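Local coordinates for protein prolyl-tRNA synthetase (Giardia lamblia ATCC 50803, PDB 3IAL) that probably catalyses the ATP-dependent attachment of L-proline to tRNA(Pro), by way of a prolyl-adenylate intermediate, as a class II aminoacyl-tRNA synthetase, at residues B[202-207]-B[279-284]; B[227-232]-B[433-438]. One frame throughout, in Å; residues are numbered along the deposited sequence.

Contact 1. Residues B[202-207]-B[279-284]; sequences LCFKGQ and ACALSI
In the class II synthetase core, the loop that follows helix 180-201 lays Leu-202 and Phe-204 against helix 276-285, on its Cys-280, Ala-281 and Ile-284 side. The ring of Phe-204 does most of the touching. Its outer end lies under Cys-280, whose CB stands over one face, displaced toward the rim and 3.6 Å from CZ, as a CH-pi contact; CB is 3.9 Å from the ring centroid and 23° off the normal. The sulfur of the same cysteine lies farther out, SG being 4.9 Å from that centroid in an oblique sulfur-aromatic approach. One helical turn on, Ile-284 extends its CD1 to the root of the ring, 3.8 Å from Phe-204 CB, the two side chains crossing at about a right angle. Between them CE2 of Phe-204 comes within 4.1 Å of Ala-281 CB, and that methyl also meets Leu-202 CB at 4.2 Å. Phe-204 takes the first torsion that sets CG between its own backbone N and carbonyl carbon (chi1 74°), which swings the ring in toward the helix. Cys-203, with positive phi, breaks the helical course just ahead of it. Phe-198 of helix 180-201 meets the same ring, and Val-228 of strand 222-229 touches Phe-204, Cys-280 and Ile-284. Apolar docking of a helix-to-strand connection onto a neighbouring helix, here with the Cys-280 side chain about 8 Å from the bound prolyl-adenylate, is part of the buried interior of the class II catalytic domain.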
ATOM      1  N   LEU B 202       4.604 -18.082   4.778  1.00 25.30           N
ATOM      2  CA  LEU B 202       5.936 -17.802   5.339  1.00 26.42           C
ATOM      3  C   LEU B 202       6.572 -18.991   6.034  1.00 27.86           C
ATOM      4  O   LEU B 202       7.670 -18.872   6.566  1.00 28.77           O
ATOM      5  CB  LEU B 202       5.900 -16.597   6.286  1.00 24.63           C
ATOM      6  CG  LEU B 202       5.474 -15.297   5.612  1.00 26.51           C
ATOM      7  CD1 LEU B 202       5.347 -14.202   6.670  1.00 27.23           C
ATOM      8  CD2 LEU B 202       6.443 -14.902   4.487  1.00 23.54           C
ATOM      9  N   CYS B 203       5.892 -20.136   6.013  1.00 30.94           N
ATOM     10  CA  CYS B 203       6.465 -21.403   6.470  1.00 30.35           C
ATOM     11  C   CYS B 203       7.005 -21.426   7.897  1.00 29.54           C
ATOM     12  O   CYS B 203       7.991 -22.113   8.164  1.00 30.73           O
ATOM     13  CB  CYS B 203       7.578 -21.841   5.514  1.00 30.82           C
ATOM     14  SG  CYS B 203       7.056 -21.965   3.812  1.00 30.37           S
ATOM     15  N   PHE B 204       6.376 -20.694   8.815  1.00 29.32           N
ATOM     16  CA  PHE B 204       6.727 -20.798  10.242  1.00 27.24           C
ATOM     17  C   PHE B 204       5.487 -20.904  11.137  1.00 26.94           C
ATOM     18  O   PHE B 204       4.357 -20.766  10.676  1.00 30.10           O
ATOM     19  CB  PHE B 204       7.664 -19.658  10.683  1.00 28.26           C
ATOM     20  CG  PHE B 204       6.992 -18.315  10.817  1.00 26.41           C
ATOM     21  CD1 PHE B 204       6.348 -17.960  11.993  1.00 24.46           C
ATOM     22  CD2 PHE B 204       7.022 -17.399   9.768  1.00 27.63           C
ATOM     23  CE1 PHE B 204       5.731 -16.715  12.123  1.00 26.02           C
ATOM     24  CE2 PHE B 204       6.399 -16.152   9.889  1.00 27.43           C
ATOM     25  CZ  PHE B 204       5.759 -15.811  11.065  1.00 25.11           C
ATOM     26  N   LYS B 205       5.726 -21.165  12.414  1.00 27.23           N
ATOM     27  CA  LYS B 205       4.681 -21.465  13.379  1.00 29.19           C
ATOM     28  C   LYS B 205       4.834 -20.560  14.594  1.00 27.94           C
ATOM     29  O   LYS B 205       5.941 -20.167  14.948  1.00 26.01           O
ATOM     30  CB  LYS B 205       4.819 -22.931  13.816  1.00 31.97           C
ATOM     31  CG  LYS B 205       3.644 -23.466  14.583  1.00 38.37           C
ATOM     32  CD  LYS B 205       3.855 -24.904  14.978  1.00 39.23           C
ATOM     33  CE  LYS B 205       2.795 -25.349  15.984  1.00 44.03           C
ATOM     34  NZ  LYS B 205       2.983 -26.784  16.389  1.00 46.66           N
ATOM     35  N   GLY B 206       3.717 -20.247  15.236  1.00 27.02           N
ATOM     36  CA  GLY B 206       3.719 -19.514  16.491  1.00 27.59           C
ATOM     37  C   GLY B 206       2.842 -20.228  17.497  1.00 27.81           C
ATOM     38  O   GLY B 206       1.972 -21.005  17.114  1.00 27.73           O
ATOM     39  N   GLN B 207       3.067 -19.968  18.783  1.00 27.68           N
ATOM     40  CA  GLN B 207       2.201 -20.513  19.832  1.00 26.89           C
ATOM     41  C   GLN B 207       0.975 -19.628  20.033  1.00 28.24           C
ATOM     42  O   GLN B 207       1.091 -18.493  20.499  1.00 27.39           O
ATOM     43  CB  GLN B 207       2.954 -20.647  21.159  1.00 27.22           C
ATOM     44  CG  GLN B 207       2.116 -21.261  22.281  1.00 30.50           C
ATOM     45  CD  GLN B 207       1.670 -22.685  21.978  1.00 33.02           C
ATOM     46  OE1 GLN B 207       2.490 -23.554  21.687  1.00 36.00           O
ATOM     47  NE2 GLN B 207       0.368 -22.931  22.059  1.00 34.77           N
ATOM     48  N   ALA B 279      10.242 -10.079  10.529  1.00 25.53           N
ATOM     49  CA  ALA B 279      11.315 -10.443  11.458  1.00 27.37           C
ATOM     50  C   ALA B 279      11.353 -11.959  11.693  1.00 28.03           C
ATOM     51  O   ALA B 279      12.422 -12.570  11.615  1.00 26.14           O
ATOM     52  CB  ALA B 279      11.164  -9.707  12.774  1.00 26.62           C
ATOM     53  N   CYS B 280      10.191 -12.555  11.962  1.00 28.29           N
ATOM     54  CA  CYS B 280      10.086 -14.003  12.216  1.00 29.77           C
ATOM     55  C   CYS B 280      10.535 -14.847  11.020  1.00 29.31           C
ATOM     56  O   CYS B 280      11.397 -15.706  11.153  1.00 28.78           O
ATOM     57  CB  CYS B 280       8.655 -14.394  12.594  1.00 30.79           C
ATOM     58  SG  CYS B 280       8.141 -13.876  14.241  1.00 28.49           S
ATOM     59  N   ALA B 281       9.949 -14.582   9.859  1.00 30.74           N
ATOM     60  CA  ALA B 281      10.259 -15.316   8.629  1.00 30.69           C
ATOM     61  C   ALA B 281      11.743 -15.264   8.287  1.00 31.47           C
ATOM     62  O   ALA B 281      12.324 -16.272   7.885  1.00 30.13           O
ATOM     63  CB  ALA B 281       9.454 -14.767   7.479  1.00 30.65           C
ATOM     64  N   LEU B 282      12.359 -14.093   8.443  1.00 29.67           N
ATOM     65  CA  LEU B 282      13.775 -13.948   8.101  1.00 28.42           C
ATOM     66  C   LEU B 282      14.640 -14.683   9.117  1.00 27.36           C
ATOM     67  O   LEU B 282      15.597 -15.363   8.751  1.00 24.93           O
ATOM     68  CB  LEU B 282      14.185 -12.479   8.027  1.00 26.41           C
ATOM     69  CG  LEU B 282      13.476 -11.592   6.987  1.00 28.21           C
ATOM     70  CD1 LEU B 282      14.097 -10.217   7.024  1.00 21.01           C
ATOM     71  CD2 LEU B 282      13.508 -12.156   5.567  1.00 20.53           C
ATOM     72  N   SER B 283      14.275 -14.554  10.388  1.00 26.89           N
ATOM     73  CA  SER B 283      15.110 -15.015  11.489  1.00 27.55           C
ATOM     74  C   SER B 283      15.106 -16.532  11.610  1.00 27.81           C
ATOM     75  O   SER B 283      16.150 -17.151  11.847  1.00 26.53           O
ATOM     76  CB  SER B 283      14.641 -14.384  12.803  1.00 26.40           C
ATOM     77  OG  SER B 283      14.860 -12.973  12.812  1.00 25.19           O
ATOM     78  N   ILE B 284      13.925 -17.119  11.441  1.00 27.51           N
ATOM     79  CA  ILE B 284      13.736 -18.546  11.627  1.00 28.19           C
ATOM     80  C   ILE B 284      14.349 -19.358  10.485  1.00 29.37           C
ATOM     81  O   ILE B 284      14.962 -20.400  10.723  1.00 29.68           O
ATOM     82  CB  ILE B 284      12.251 -18.892  11.777  1.00 27.36           C
ATOM     83  CG1 ILE B 284      11.711 -18.290  13.082  1.00 28.61           C
ATOM     84  CG2 ILE B 284      12.062 -20.408  11.755  1.00 25.22           C
ATOM     85  CD1 ILE B 284      10.216 -18.433  13.285  1.00 29.56           C
TER

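Contact 2. Residues B[227-232]-B[433-438]; sequences DVVMPC and FAFHNS
Apolar contact between Val-229, at the end of strand 222-229, and Phe-435 of helix 416-438 forms the centre of this interface. CG1 of the valine lies 3.8 Å from Phe-435 CE2 and also approaches CZ. Both side chains extend with the leading carbon anti to the backbone N (Val-229 CG1, chi1 -180°; Phe-435 CG, chi1 174°), and the aromatic ring reaches across from the helix to the end of the strand. There its rim also meets backbone oxygens: Val-229 O is 3.7 Å from Phe-435 CE2 and Met-230 O is 3.9 Å from its CZ, both oxygens near the ring plane, at its weakly positive C-H edge. Pro-231 CA approaches Phe-435 CZ obliquely, at 4.1 Å.

The polar link runs through a water. This water accepts from Val-229 N at 2.9 Å and lies 2.7 Å from His-436 ND1, in the plane of the imidazole. The bridge ties the buried histidine to the strand backbone and probably helps hold the ring's rotation, while Val-229 CG2 approaches the imidazole obliquely.

Beyond the two segments, Met-230, whose CB points away from the helix, and Pro-231 pack on Phe-24 of helix 24-34; the Asp-227 carboxylate forms salt bridges with Arg-211 and Arg-487. The arrangement is a helix docked through an aromatic side chain and a water bridge onto the end of a core strand, joining the class II catalytic domain to helix 416-438.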
ATOM      1  N   ASP B 227       2.708 -16.062  19.947  1.00 24.08           N
ATOM      2  CA  ASP B 227       4.057 -15.881  20.473  1.00 25.33           C
ATOM      3  C   ASP B 227       5.026 -16.791  19.719  1.00 24.40           C
ATOM      4  O   ASP B 227       4.970 -18.008  19.860  1.00 26.27           O
ATOM      5  CB  ASP B 227       4.098 -16.227  21.965  1.00 23.17           C
ATOM      6  CG  ASP B 227       3.645 -15.096  22.843  1.00 24.55           C
ATOM      7  OD1 ASP B 227       3.561 -13.942  22.368  1.00 24.08           O
ATOM      8  OD2 ASP B 227       3.398 -15.358  24.039  1.00 26.26           O
ATOM      9  N   VAL B 228       5.915 -16.198  18.931  1.00 24.08           N
ATOM     10  CA  VAL B 228       6.778 -16.964  18.040  1.00 24.70           C
ATOM     11  C   VAL B 228       8.158 -17.147  18.666  1.00 23.95           C
ATOM     12  O   VAL B 228       8.804 -16.180  19.022  1.00 24.23           O
ATOM     13  CB  VAL B 228       6.925 -16.264  16.688  1.00 25.00           C
ATOM     14  CG1 VAL B 228       7.979 -16.962  15.825  1.00 25.99           C
ATOM     15  CG2 VAL B 228       5.575 -16.213  15.966  1.00 26.72           C
ATOM     16  N   VAL B 229       8.607 -18.389  18.789  1.00 22.58           N
ATOM     17  CA  VAL B 229       9.955 -18.654  19.272  1.00 23.88           C
ATOM     18  C   VAL B 229      10.999 -18.205  18.239  1.00 24.52           C
ATOM     19  O   VAL B 229      10.983 -18.644  17.089  1.00 24.96           O
ATOM     20  CB  VAL B 229      10.176 -20.133  19.599  1.00 24.27           C
ATOM     21  CG1 VAL B 229      11.605 -20.340  20.102  1.00 22.89           C
ATOM     22  CG2 VAL B 229       9.153 -20.615  20.623  1.00 19.79           C
ATOM     23  N   MET B 230      11.893 -17.318  18.671  1.00 25.76           N
ATOM     24  CA  MET B 230      12.978 -16.811  17.839  1.00 25.14           C
ATOM     25  C   MET B 230      14.259 -17.610  18.102  1.00 25.85           C
ATOM     26  O   MET B 230      14.354 -18.298  19.126  1.00 25.35           O
ATOM     27  CB  MET B 230      13.194 -15.330  18.138  1.00 25.15           C
ATOM     28  CG  MET B 230      11.987 -14.469  17.763  1.00 27.78           C
ATOM     29  SD  MET B 230      11.872 -14.198  15.986  1.00 29.74           S
ATOM     30  CE  MET B 230      13.207 -13.038  15.754  1.00 24.74           C
ATOM     31  N   PRO B 231      15.246 -17.528  17.188  1.00 26.84           N
ATOM     32  CA  PRO B 231      16.469 -18.342  17.336  1.00 27.56           C
ATOM     33  C   PRO B 231      17.262 -18.111  18.621  1.00 25.76           C
ATOM     34  O   PRO B 231      18.004 -18.988  19.021  1.00 27.40           O
ATOM     35  CB  PRO B 231      17.310 -17.957  16.110  1.00 27.17           C
ATOM     36  CG  PRO B 231      16.329 -17.467  15.112  1.00 29.75           C
ATOM     37  CD  PRO B 231      15.214 -16.823  15.892  1.00 28.34           C
ATOM     38  N   CYS B 232      17.101 -16.953  19.258  1.00 27.09           N
ATOM     39  CA  CYS B 232      17.744 -16.665  20.546  1.00 26.80           C
ATOM     40  C   CYS B 232      17.056 -17.371  21.720  1.00 27.27           C
ATOM     41  O   CYS B 232      17.612 -17.431  22.802  1.00 27.90           O
ATOM     42  CB  CYS B 232      17.761 -15.158  20.812  1.00 26.45           C
ATOM     43  SG  CYS B 232      16.100 -14.371  20.808  1.00 28.51           S
ATOM     44  N   PHE B 433       8.735 -25.800  11.780  1.00 30.80           N
ATOM     45  CA  PHE B 433       7.783 -26.411  12.711  1.00 31.96           C
ATOM     46  C   PHE B 433       8.514 -27.326  13.691  1.00 31.89           C
ATOM     47  O   PHE B 433       8.173 -27.378  14.872  1.00 31.00           O
ATOM     48  CB  PHE B 433       6.710 -27.205  11.958  1.00 34.12           C
ATOM     49  CG  PHE B 433       5.585 -26.360  11.411  1.00 34.68           C
ATOM     50  CD1 PHE B 433       5.820 -25.093  10.879  1.00 35.49           C
ATOM     51  CD2 PHE B 433       4.289 -26.849  11.401  1.00 40.78           C
ATOM     52  CE1 PHE B 433       4.781 -24.329  10.363  1.00 36.10           C
ATOM     53  CE2 PHE B 433       3.244 -26.092  10.883  1.00 42.63           C
ATOM     54  CZ  PHE B 433       3.497 -24.824  10.364  1.00 40.80           C
ATOM     55  N   ALA B 434       9.513 -28.051  13.199  1.00 30.48           N
ATOM     56  CA  ALA B 434      10.323 -28.905  14.069  1.00 31.47           C
ATOM     57  C   ALA B 434      11.017 -28.033  15.106  1.00 31.73           C
ATOM     58  O   ALA B 434      11.055 -28.386  16.282  1.00 32.27           O
ATOM     59  CB  ALA B 434      11.343 -29.715  13.259  1.00 28.95           C
ATOM     60  N   PHE B 435      11.531 -26.882  14.671  1.00 32.60           N
ATOM     61  CA  PHE B 435      12.196 -25.959  15.587  1.00 34.51           C
ATOM     62  C   PHE B 435      11.262 -25.462  16.682  1.00 34.83           C
ATOM     63  O   PHE B 435      11.640 -25.444  17.858  1.00 36.08           O
ATOM     64  CB  PHE B 435      12.776 -24.757  14.859  1.00 34.62           C
ATOM     65  CG  PHE B 435      13.336 -23.726  15.788  1.00 33.97           C
ATOM     66  CD1 PHE B 435      14.515 -23.973  16.481  1.00 36.66           C
ATOM     67  CD2 PHE B 435      12.673 -22.534  16.006  1.00 31.40           C
ATOM     68  CE1 PHE B 435      15.035 -23.028  17.361  1.00 32.97           C
ATOM     69  CE2 PHE B 435      13.189 -21.587  16.883  1.00 34.90           C
ATOM     70  CZ  PHE B 435      14.373 -21.833  17.552  1.00 33.01           C
ATOM     71  N   HIS B 436      10.056 -25.050  16.294  1.00 34.34           N
ATOM     72  CA  HIS B 436       9.043 -24.643  17.261  1.00 34.06           C
ATOM     73  C   HIS B 436       8.744 -25.782  18.241  1.00 34.48           C
ATOM     74  O   HIS B 436       8.811 -25.595  19.460  1.00 31.81           O
ATOM     75  CB  HIS B 436       7.746 -24.222  16.569  1.00 33.06           C
ATOM     76  CG  HIS B 436       6.603 -24.041  17.519  1.00 35.56           C
ATOM     77  ND1 HIS B 436       6.310 -22.831  18.104  1.00 34.52           N
ATOM     78  CD2 HIS B 436       5.700 -24.924  18.008  1.00 36.51           C
ATOM     79  CE1 HIS B 436       5.271 -22.974  18.907  1.00 34.99           C
ATOM     80  NE2 HIS B 436       4.882 -24.234  18.867  1.00 32.90           N
ATOM     81  N   ASN B 437       8.432 -26.959  17.703  1.00 34.42           N
ATOM     82  CA  ASN B 437       8.098 -28.124  18.537  1.00 36.57           C
ATOM     83  C   ASN B 437       9.214 -28.499  19.524  1.00 35.33           C
ATOM     84  O   ASN B 437       8.939 -28.886  20.653  1.00 36.33           O
ATOM     85  CB  ASN B 437       7.700 -29.332  17.668  1.00 35.95           C
ATOM     86  CG  ASN B 437       6.381 -29.110  16.924  1.00 38.73           C
ATOM     87  OD1 ASN B 437       5.509 -28.385  17.396  1.00 41.80           O
ATOM     88  ND2 ASN B 437       6.233 -29.743  15.761  1.00 37.26           N
ATOM     89  N   SER B 438      10.464 -28.348  19.097  1.00 35.07           N
ATOM     90  CA  SER B 438      11.624 -28.572  19.960  1.00 35.08           C
ATOM     91  C   SER B 438      11.791 -27.508  21.067  1.00 36.63           C
ATOM     92  O   SER B 438      12.515 -27.737  22.041  1.00 37.68           O
ATOM     93  CB  SER B 438      12.908 -28.637  19.115  1.00 35.28           C
ATOM     94  OG  SER B 438      13.449 -27.341  18.869  1.00 34.21           O
TER
HETATM   95  O   HOH W   1       7.270 -20.492  17.271  1.00 21.80           O

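In the fold
The two contacts have centres 8 Å apart and interlock along the chain in the order 202-207, 227-232, 279-284, 433-438. Strand 207-211, which starts at the end of the first segment, pairs antiparallel with strand 222-229, and Gln-207 N to Asp-227 O is a probable hydrogen bond. Contact 1 joins this region to helix 276-285, contact 2 to helix 416-438. Further bridges are a probable hydrogen bond from Lys-205 NZ to Asn-437 OD1 and the packing of Ser-283 against Met-230 and Pro-231. Together they bring helix 416-438, which comes late in the chain, against the class II core that holds the prolyl-adenylate.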